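Side-chain contact in endolysin PlyC, small cell-wall binding subunit (Streptococcus phage C1, PDB 4F87), which forms the homo-octameric ring of the phage endolysin PlyC that binds the streptococcal cell wall during host lysis: residues Q47-Q50 against Q51-P54. Numbering follows the deposited sequence.
Sequences QGFQ and QIIP
The ring of F49 overlaps the delta methyls of two isoleucines that follow it in the chain. F49 CD1 lies 3.9 Å from I52 CD1 and 4.0 Å from I53 CD1. All three side chains point the same way and lie side by side, and both methyls reach the ring obliquely. In I53, CG1 sits between the backbone N and the carbonyl carbon (chi1 57°). This brings the ethyl branch back toward the helix, with I53 CG1 3.3 Å from F49 O. I52 has the same first torsion, and its ethyl branch also runs past that carbonyl. The apolar group continues onto L18 of strand 16-20 and V14. I66 of a neighbouring subunit also packs on F49.

Beneath these side chains the backbone turns. F49 O accepts two hydrogen bonds, so this buried residue's carbonyl is gripped twice. I53 N lies 2.9 Å from F49 O, almost straight off the end of that carbonyl. I52 N approaches from above the carbonyl plane. One residue earlier, Q51 N bonds to G48 O at 3.0 Å, an i to i+3 bond. The Q51 chain bends at chi2 (-78°) and folds back along the helix end. Its NE2 donates to a water that in turn donates to Q47 O. A second water donates to both Q50 O and I53 O, bridging the two carbonyls. The Q50 chain is extended beyond CG, and its NE2 is hydrogen-bonded to S55 OG. Q50 also lies close to Y29, which interacts with the host cell wall.

In this chain the isoleucines fold back against F49. The mixed i to i+3 and i to i+4 bonds are characteristic of a helix C-terminus, here leading from helix 43-50 into strand 55-57.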
ATOM      1  N   GLN B  47      16.905  18.418  14.181  1.00 16.31           N
ATOM      2  CA  GLN B  47      16.829  17.170  14.955  1.00 17.92           C
ATOM      3  C   GLN B  47      15.398  16.642  15.029  1.00 18.86           C
ATOM      4  O   GLN B  47      15.192  15.425  14.927  1.00 19.20           O
ATOM      5  CB  GLN B  47      17.440  17.357  16.338  1.00 21.46           C
ATOM      6  CG  GLN B  47      18.928  17.683  16.264  1.00 27.39           C
ATOM      7  CD  GLN B  47      19.482  18.098  17.615  1.00 53.61           C
ATOM      8  OE1 GLN B  47      18.937  18.949  18.347  1.00 46.77           O
ATOM      9  NE2 GLN B  47      20.634  17.561  17.935  1.00 55.99           N
ATOM     10  N   GLY B  48      14.418  17.540  15.136  1.00 17.13           N
ATOM     11  CA  GLY B  48      13.022  17.131  15.142  1.00 17.04           C
ATOM     12  C   GLY B  48      12.615  16.441  13.852  1.00 17.41           C
ATOM     13  O   GLY B  48      12.090  15.314  13.871  1.00 17.35           O
ATOM     14  N   PHE B  49      12.929  17.080  12.697  1.00 15.91           N
ATOM     15  CA  PHE B  49      12.572  16.441  11.428  1.00 15.43           C
ATOM     16  C   PHE B  49      13.385  15.197  11.132  1.00 16.58           C
ATOM     17  O   PHE B  49      12.863  14.308  10.458  1.00 16.88           O
ATOM     18  CB  PHE B  49      12.631  17.443  10.270  1.00 16.54           C
ATOM     19  CG  PHE B  49      11.328  18.212  10.216  1.00 17.75           C
ATOM     20  CD1 PHE B  49      10.217  17.687   9.561  1.00 19.27           C
ATOM     21  CD2 PHE B  49      11.172  19.397  10.923  1.00 19.19           C
ATOM     22  CE1 PHE B  49       8.981  18.344   9.578  1.00 20.83           C
ATOM     23  CE2 PHE B  49       9.942  20.061  10.936  1.00 21.51           C
ATOM     24  CZ  PHE B  49       8.843  19.524  10.282  1.00 21.03           C
ATOM     25  N   GLN B  50      14.602  15.083  11.697  1.00 16.10           N
ATOM     26  CA  GLN B  50      15.390  13.854  11.524  1.00 16.77           C
ATOM     27  C   GLN B  50      14.696  12.646  12.166  1.00 19.11           C
ATOM     28  O   GLN B  50      15.042  11.513  11.832  1.00 20.61           O
ATOM     29  CB  GLN B  50      16.816  14.018  12.062  1.00 18.27           C
ATOM     30  CG  GLN B  50      17.687  14.825  11.105  1.00 20.01           C
ATOM     31  CD  GLN B  50      19.052  15.150  11.621  1.00 25.10           C
ATOM     32  OE1 GLN B  50      19.296  15.179  12.834  1.00 25.10           O
ATOM     33  NE2 GLN B  50      19.958  15.442  10.673  1.00 23.02           N
ATOM     34  N   GLN B  51      13.686  12.862  13.017  1.00 17.59           N
ATOM     35  CA  GLN B  51      12.946  11.726  13.582  1.00 18.91           C
ATOM     36  C   GLN B  51      11.943  11.168  12.583  1.00 22.45           C
ATOM     37  O   GLN B  51      11.482  10.027  12.778  1.00 24.03           O
ATOM     38  CB  GLN B  51      12.172  12.161  14.830  1.00 20.40           C
ATOM     39  CG  GLN B  51      13.093  12.647  15.964  1.00 22.84           C
ATOM     40  CD  GLN B  51      13.740  11.483  16.704  1.00 54.41           C
ATOM     41  OE1 GLN B  51      13.113  10.791  17.517  1.00 61.32           O
ATOM     42  NE2 GLN B  51      14.999  11.219  16.416  1.00 42.21           N
ATOM     43  N   ILE B  52      11.556  11.944  11.547  1.00 18.14           N
ATOM     44  CA  ILE B  52      10.497  11.500  10.630  1.00 18.42           C
ATOM     45  C   ILE B  52      10.873  11.488   9.151  1.00 18.14           C
ATOM     46  O   ILE B  52      10.163  10.830   8.383  1.00 19.69           O
ATOM     47  CB  ILE B  52       9.183  12.292  10.867  1.00 19.62           C
ATOM     48  CG1 ILE B  52       9.358  13.819  10.649  1.00 19.12           C
ATOM     49  CG2 ILE B  52       8.563  11.973  12.240  1.00 20.42           C
ATOM     50  CD1 ILE B  52       8.000  14.595  10.501  1.00 21.67           C
ATOM     51  N   ILE B  53      11.928  12.213   8.730  1.00 17.50           N
ATOM     52  CA  ILE B  53      12.314  12.192   7.322  1.00 17.44           C
ATOM     53  C   ILE B  53      13.815  11.984   7.204  1.00 18.94           C
ATOM     54  O   ILE B  53      14.565  12.328   8.122  1.00 18.08           O
ATOM     55  CB  ILE B  53      11.855  13.467   6.540  1.00 18.20           C
ATOM     56  CG1 ILE B  53      12.393  14.756   7.173  1.00 17.92           C
ATOM     57  CG2 ILE B  53      10.332  13.500   6.338  1.00 20.17           C
ATOM     58  CD1 ILE B  53      12.073  16.048   6.384  1.00 19.79           C
ATOM     59  N   PRO B  54      14.275  11.470   6.049  1.00 17.00           N
ATOM     60  CA  PRO B  54      15.727  11.311   5.864  1.00 17.11           C
ATOM     61  C   PRO B  54      16.458  12.651   5.809  1.00 17.71           C
ATOM     62  O   PRO B  54      15.862  13.696   5.507  1.00 17.42           O
ATOM     63  CB  PRO B  54      15.860  10.579   4.523  1.00 20.79           C
ATOM     64  CG  PRO B  54      14.519  10.564   3.923  1.00 24.60           C
ATOM     65  CD  PRO B  54      13.483  10.957   4.915  1.00 18.97           C
TER
HETATM   66  O   HOH W   1      16.671  13.440  15.906  1.00 34.74           O
HETATM   67  O   HOH W   2      16.617  11.311   9.588  1.00 22.88           O